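Local coordinates for protein 4-alpha-glucanotransferase (Corynebacterium glutamicum, PDB 5B68) that is an amylomaltase-type glucanotransferase that joins an N-terminal beta sandwich domain to a TIM-barrel domain, at residues A[193-198]-A[244-249]; A[292-297]-A[357-362]. All blocks are in the same frame, centred on the assembly; numbering follows the deposited sequence.

Contact 1 of 2, residues A[193-198]-A[244-249]; sequences WGMGDF and NPIYIR
Asp197, the N-cap residue of helix 198-209, meets Arg249 in a salt bridge where the loops that follow the first two strands of the TIM barrel come together. The two carboxylate oxygens divide the work: OD1 caps the helix start, accepting from a backbone N just beyond Phe198, while OD2 takes the arginine. Arg249 grips it side-on with two nitrogens converging on that single oxygen, NE to OD2 at 2.8 Å (159° at the hydrogen) and NH2 to OD2 at 3.2 Å, the latter more bent. OD2 is approached from its syn side and lies in the guanidinium plane, although the carboxylate stands almost perpendicular to that plane, at 83°. Arg249 NH2 has further partners in Asp200 OD1 and Ser189 OG; Asp200 OD2 in turn accepts from Asp197 N, and Arg249 N goes to Gln366 OE1 on helix 349-376. One backbone bond also joins the loops, Phe198 N to Tyr247 O at 2.9 Å.

The Phe198 ring, with CG anti to its carbonyl carbon (chi1 -60°), brings one face over Tyr247 CB, a CH-pi contact of 3.6 Å from CB to the ring centroid. Gly196 O lies in the plane of the Tyr247 ring at its edge, 3.3 Å from CD1. Met195 crosses Ile246 at about a right angle, its SD 3.7 Å from Ile246 CD1. The 3-10 turn carrying Ile246 and Tyr247 is opened by an Asx turn, in which Asn244 OD1 accepts from Ile246 N at 3.0 Å, the N lying above the side-chain carbonyl plane.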
loop_
_atom_site.group_PDB
_atom_site.type_symbol
_atom_site.label_atom_id
_atom_site.label_comp_id
_atom_site.label_asym_id
_atom_site.label_seq_id
_atom_site.Cartn_x
_atom_site.Cartn_y
_atom_site.Cartn_z
ATOM N N TRP A 193 -23.468 9.566 -3.153
ATOM C CA TRP A 193 -23.379 10.484 -4.308
ATOM C C TRP A 193 -22.756 9.856 -5.508
ATOM O O TRP A 193 -21.649 10.237 -5.953
ATOM C CB TRP A 193 -22.666 11.790 -3.907
ATOM C CG TRP A 193 -23.429 12.662 -2.986
ATOM C CD1 TRP A 193 -24.382 12.303 -2.047
ATOM C CD2 TRP A 193 -23.292 14.090 -2.863
ATOM N NE1 TRP A 193 -24.807 13.402 -1.374
ATOM C CE2 TRP A 193 -24.165 14.509 -1.858
ATOM C CE3 TRP A 193 -22.483 15.039 -3.492
ATOM C CZ2 TRP A 193 -24.272 15.845 -1.464
ATOM C CZ3 TRP A 193 -22.610 16.391 -3.087
ATOM C CH2 TRP A 193 -23.485 16.746 -2.085
ATOM N N GLY A 194 -23.393 8.804 -6.042
ATOM C CA GLY A 194 -22.845 8.218 -7.237
ATOM C C GLY A 194 -21.692 7.263 -7.009
ATOM O O GLY A 194 -21.290 6.558 -7.905
ATOM N N MET A 195 -21.082 7.316 -5.842
ATOM C CA MET A 195 -19.934 6.477 -5.594
ATOM C C MET A 195 -19.854 6.222 -4.102
ATOM O O MET A 195 -20.345 7.003 -3.324
ATOM C CB MET A 195 -18.664 7.132 -6.147
ATOM C CG MET A 195 -17.886 7.988 -5.174
ATOM S SD MET A 195 -16.404 8.799 -5.805
ATOM C CE MET A 195 -15.069 7.806 -5.176
ATOM N N GLY A 196 -19.241 5.125 -3.711
ATOM C CA GLY A 196 -19.259 4.786 -2.268
ATOM C C GLY A 196 -18.429 5.766 -1.449
ATOM O O GLY A 196 -17.421 6.332 -1.975
ATOM N N ASP A 197 -18.805 5.919 -0.214
ATOM C CA ASP A 197 -18.217 6.887 0.709
ATOM C C ASP A 197 -17.979 6.231 2.055
ATOM O O ASP A 197 -18.167 4.998 2.188
ATOM C CB ASP A 197 -19.111 8.155 0.751
ATOM C CG ASP A 197 -20.535 7.900 1.270
ATOM O OD1 ASP A 197 -20.714 7.071 2.194
ATOM O OD2 ASP A 197 -21.499 8.546 0.789
ATOM N N PHE A 198 -17.518 6.996 3.047
ATOM C CA PHE A 198 -17.155 6.367 4.368
ATOM C C PHE A 198 -18.389 5.785 5.054
ATOM O O PHE A 198 -18.295 4.850 5.853
ATOM C CB PHE A 198 -16.479 7.378 5.363
ATOM C CG PHE A 198 -15.184 7.972 4.830
ATOM C CD1 PHE A 198 -14.115 7.165 4.516
ATOM C CD2 PHE A 198 -15.020 9.341 4.761
ATOM C CE1 PHE A 198 -12.906 7.705 4.099
ATOM C CE2 PHE A 198 -13.814 9.894 4.355
ATOM C CZ PHE A 198 -12.773 9.066 3.971
ATOM N N ASN A 244 -8.263 10.529 0.948
ATOM C CA ASN A 244 -8.968 11.203 -0.163
ATOM C C ASN A 244 -10.316 11.743 0.384
ATOM O O ASN A 244 -11.185 10.995 0.748
ATOM C CB ASN A 244 -9.213 10.226 -1.311
ATOM C CG ASN A 244 -9.609 10.913 -2.575
ATOM O OD1 ASN A 244 -10.151 12.004 -2.523
ATOM N ND2 ASN A 244 -9.328 10.304 -3.717
ATOM N N PRO A 245 -10.482 13.080 0.462
ATOM C CA PRO A 245 -11.752 13.635 0.871
ATOM C C PRO A 245 -12.955 13.376 -0.041
ATOM O O PRO A 245 -14.044 13.633 0.410
ATOM C CB PRO A 245 -11.453 15.172 1.017
ATOM C CG PRO A 245 -9.953 15.263 0.971
ATOM C CD PRO A 245 -9.540 14.146 0.045
ATOM N N ILE A 246 -12.764 12.794 -1.219
ATOM C CA ILE A 246 -13.879 12.389 -2.080
ATOM C C ILE A 246 -14.857 11.439 -1.423
ATOM O O ILE A 246 -16.036 11.365 -1.837
ATOM C CB ILE A 246 -13.416 11.836 -3.377
ATOM C CG1 ILE A 246 -14.492 12.074 -4.470
ATOM C CG2 ILE A 246 -12.946 10.377 -3.318
ATOM C CD1 ILE A 246 -14.011 11.580 -5.806
ATOM N N TYR A 247 -14.366 10.750 -0.402
ATOM C CA TYR A 247 -15.130 9.761 0.332
ATOM C C TYR A 247 -15.975 10.311 1.491
ATOM O O TYR A 247 -16.740 9.585 2.066
ATOM C CB TYR A 247 -14.212 8.656 0.850
ATOM C CG TYR A 247 -13.552 7.803 -0.207
ATOM C CD1 TYR A 247 -14.290 6.946 -0.999
ATOM C CD2 TYR A 247 -12.186 7.835 -0.389
ATOM C CE1 TYR A 247 -13.688 6.166 -1.949
ATOM C CE2 TYR A 247 -11.586 7.062 -1.332
ATOM C CZ TYR A 247 -12.340 6.226 -2.115
ATOM O OH TYR A 247 -11.720 5.457 -3.036
ATOM N N ILE A 248 -15.828 11.585 1.827
ATOM C CA ILE A 248 -16.612 12.163 2.843
ATOM C C ILE A 248 -18.098 12.137 2.454
ATOM O O ILE A 248 -18.447 12.502 1.295
ATOM C CB ILE A 248 -16.210 13.618 3.074
ATOM C CG1 ILE A 248 -14.781 13.704 3.672
ATOM C CG2 ILE A 248 -17.189 14.280 4.003
ATOM C CD1 ILE A 248 -14.254 15.139 3.695
ATOM N N ARG A 249 -18.955 11.714 3.376
ATOM C CA ARG A 249 -20.384 11.891 3.189
ATOM C C ARG A 249 -20.745 13.161 3.896
ATOM O O ARG A 249 -20.737 13.236 5.102
ATOM C CB ARG A 249 -21.215 10.776 3.789
ATOM C CG ARG A 249 -22.698 11.092 3.673
ATOM C CD ARG A 249 -23.610 9.902 3.845
ATOM N NE ARG A 249 -23.468 8.898 2.809
ATOM C CZ ARG A 249 -24.264 7.849 2.726
ATOM N NH1 ARG A 249 -25.233 7.718 3.605
ATOM N NH2 ARG A 249 -24.095 6.939 1.795
#

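Contact 2 of 2, residues A[292-297]-A[357-362]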
loop_
_atom_site.group_PDB
_atom_site.type_symbol
_atom_site.label_atom_id
_atom_site.label_comp_id
_atom_site.label_asym_id
_atom_site.label_seq_id
_atom_site.Cartn_x
_atom_site.Cartn_y
_atom_site.Cartn_z
ATOM N N ALA A 292 -18.635 18.847 -6.629
ATOM C CA ALA A 292 -19.834 19.154 -5.872
ATOM C C ALA A 292 -19.690 18.988 -4.351
ATOM O O ALA A 292 -20.116 19.833 -3.555
ATOM C CB ALA A 292 -20.987 18.309 -6.412
ATOM N N LYS A 293 -19.036 17.891 -3.914
ATOM C CA LYS A 293 -18.746 17.773 -2.501
ATOM C C LYS A 293 -17.877 18.944 -1.977
ATOM O O LYS A 293 -18.109 19.438 -0.910
ATOM C CB LYS A 293 -18.068 16.428 -2.208
ATOM C CG LYS A 293 -19.047 15.232 -2.321
ATOM C CD LYS A 293 -18.437 13.940 -1.784
ATOM C CE LYS A 293 -19.411 12.729 -1.973
ATOM N NZ LYS A 293 -18.938 11.562 -1.191
ATOM N N LEU A 294 -16.862 19.302 -2.744
ATOM C CA LEU A 294 -15.909 20.346 -2.291
ATOM C C LEU A 294 -16.667 21.668 -2.087
ATOM O O LEU A 294 -16.474 22.390 -1.102
ATOM C CB LEU A 294 -14.762 20.497 -3.262
ATOM C CG LEU A 294 -13.737 19.363 -3.202
ATOM C CD1 LEU A 294 -12.903 19.201 -4.454
ATOM C CD2 LEU A 294 -12.909 19.540 -1.936
ATOM N N GLN A 295 -17.596 21.940 -2.991
ATOM C CA GLN A 295 -18.421 23.119 -2.868
ATOM C C GLN A 295 -19.261 23.119 -1.597
ATOM O O GLN A 295 -19.364 24.121 -0.902
ATOM C CB GLN A 295 -19.314 23.265 -4.087
ATOM C CG GLN A 295 -20.243 24.451 -3.969
ATOM C CD GLN A 295 -20.993 24.668 -5.257
ATOM O OE1 GLN A 295 -20.997 25.774 -5.802
ATOM N NE2 GLN A 295 -21.586 23.592 -5.789
ATOM N N VAL A 296 -19.872 21.987 -1.265
ATOM C CA VAL A 296 -20.599 21.903 -0.043
ATOM C C VAL A 296 -19.679 22.003 1.174
ATOM O O VAL A 296 -20.039 22.643 2.185
ATOM C CB VAL A 296 -21.378 20.542 0.045
ATOM C CG1 VAL A 296 -22.030 20.374 1.395
ATOM C CG2 VAL A 296 -22.362 20.468 -1.128
ATOM N N LEU A 297 -18.494 21.334 1.081
ATOM C CA LEU A 297 -17.574 21.305 2.245
ATOM C C LEU A 297 -17.117 22.751 2.550
ATOM O O LEU A 297 -17.072 23.129 3.706
ATOM C CB LEU A 297 -16.395 20.418 1.966
ATOM C CG LEU A 297 -16.819 18.952 2.082
ATOM C CD1 LEU A 297 -15.880 18.084 1.251
ATOM C CD2 LEU A 297 -16.819 18.557 3.576
ATOM N N MET A 357 -6.727 21.015 6.131
ATOM C CA MET A 357 -6.518 20.324 7.421
ATOM C C MET A 357 -7.816 19.759 7.954
ATOM O O MET A 357 -7.931 18.567 8.406
ATOM C CB MET A 357 -5.831 21.245 8.433
ATOM C CG MET A 357 -4.426 21.640 7.983
ATOM S SD MET A 357 -3.746 22.960 9.082
ATOM C CE MET A 357 -3.382 21.963 10.482
ATOM N N TRP A 358 -8.865 20.568 7.833
ATOM C CA TRP A 358 -10.151 20.216 8.355
ATOM C C TRP A 358 -10.720 19.029 7.588
ATOM O O TRP A 358 -11.305 18.138 8.225
ATOM C CB TRP A 358 -11.051 21.466 8.283
ATOM C CG TRP A 358 -12.480 21.309 8.647
ATOM C CD1 TRP A 358 -12.977 21.217 9.854
ATOM C CD2 TRP A 358 -13.574 21.285 7.731
ATOM N NE1 TRP A 358 -14.367 21.147 9.798
ATOM C CE2 TRP A 358 -14.736 21.190 8.478
ATOM C CE3 TRP A 358 -13.669 21.368 6.340
ATOM C CZ2 TRP A 358 -16.020 21.123 7.896
ATOM C CZ3 TRP A 358 -14.966 21.338 5.748
ATOM C CH2 TRP A 358 -16.112 21.198 6.549
ATOM N N LEU A 359 -10.560 19.013 6.254
ATOM C CA LEU A 359 -10.974 17.809 5.467
ATOM C C LEU A 359 -10.327 16.515 5.979
ATOM O O LEU A 359 -10.992 15.504 6.059
ATOM C CB LEU A 359 -10.596 17.929 4.011
ATOM C CG LEU A 359 -11.347 19.032 3.254
ATOM C CD1 LEU A 359 -11.009 19.041 1.773
ATOM C CD2 LEU A 359 -12.844 18.925 3.473
ATOM N N GLN A 360 -9.031 16.561 6.341
ATOM C CA GLN A 360 -8.404 15.379 6.954
ATOM C C GLN A 360 -9.018 14.992 8.259
ATOM O O GLN A 360 -9.125 13.797 8.542
ATOM C CB GLN A 360 -6.878 15.575 7.036
ATOM C CG GLN A 360 -6.233 15.684 5.691
ATOM C CD GLN A 360 -6.483 14.451 4.889
ATOM O OE1 GLN A 360 -6.194 13.327 5.349
ATOM N NE2 GLN A 360 -6.984 14.619 3.687
ATOM N N TRP A 361 -9.415 15.954 9.096
ATOM C CA TRP A 361 -10.049 15.667 10.382
ATOM C C TRP A 361 -11.419 14.945 10.140
ATOM O O TRP A 361 -11.745 13.938 10.815
ATOM C CB TRP A 361 -10.243 16.985 11.213
ATOM C CG TRP A 361 -11.012 16.817 12.430
ATOM C CD1 TRP A 361 -10.729 16.018 13.519
ATOM C CD2 TRP A 361 -12.228 17.498 12.760
ATOM N NE1 TRP A 361 -11.680 16.142 14.473
ATOM C CE2 TRP A 361 -12.589 17.091 14.059
ATOM C CE3 TRP A 361 -13.032 18.430 12.078
ATOM C CZ2 TRP A 361 -13.762 17.544 14.683
ATOM C CZ3 TRP A 361 -14.144 18.930 12.733
ATOM C CH2 TRP A 361 -14.524 18.444 13.984
ATOM N N LEU A 362 -12.142 15.391 9.115
ATOM C CA LEU A 362 -13.417 14.795 8.766
ATOM C C LEU A 362 -13.167 13.360 8.287
ATOM O O LEU A 362 -13.963 12.443 8.652
ATOM C CB LEU A 362 -14.106 15.561 7.634
ATOM C CG LEU A 362 -14.518 17.019 8.052
ATOM C CD1 LEU A 362 -15.119 17.597 6.810
ATOM C CD2 LEU A 362 -15.470 17.155 9.204
#
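A steep helix-helix crossing within the helical region between the second and third barrel strands brings Leu297 of helix 286-301 against Trp358, Leu359 and Leu362 of helix 349-376. The axes of the two short segments run at 104° to each other and stay 12.5 Å apart at closest approach, so the gap is bridged by leucine branches and an indole, and no hydrogen bond crosses it. Leu297 points at the facing helix and uses both branches. Its CD1 meets Leu359 CD2 at 3.9 Å, and its CD2 reaches Leu362 CD1 at 3.8 Å as these two leucines slide past each other in opposite directions. The same CD2 touches Trp358 CZ3 at 4.0 Å. With CG anti to the backbone N (chi1 174°), Trp358 extends its six-membered ring across to the other helix, where CZ3 lies 3.4 Å from Leu297 O, which sits oblique to the indole. Leu362 CD1 covers one indole face from its own helix, 3.6 Å above the ring plane and toward the rim, and so lies against both Trp358 and Leu297. About one turn earlier on helix 286-301, Leu294 CD2 makes a looser contact with Leu359 CD1 at 4.2 Å, their side chains crossing at about a right angle.

Phe313 of helix 307-338 meets Trp358 edge-to-face, and Phe301 adds another ring beside the indole. On helix 286-301, Ala292 and Val296 rest on helix 261-277.

How the contacts relate
Leaving strand 177-182, the chain passes through 193-198, helix 198-209 and strand 215-218 before 244-249 returns to close contact 1 over a 45-residue excursion. Helix 261-277 follows, and contact 2 then spans 59 residues, mostly helix, from 292-297 to 357-362. The two closures come in series, neither nested nor crossed, with centres about 11 Å apart. Lys293 joins them: its NZ probably donates to Ile248 O at 2.7 Å and to Ile246 O at 3.0 Å, while its CG packs on Trp193 CE3. The loops that follow the first two barrel strands are thus fastened to the helices that precede strand 382-387.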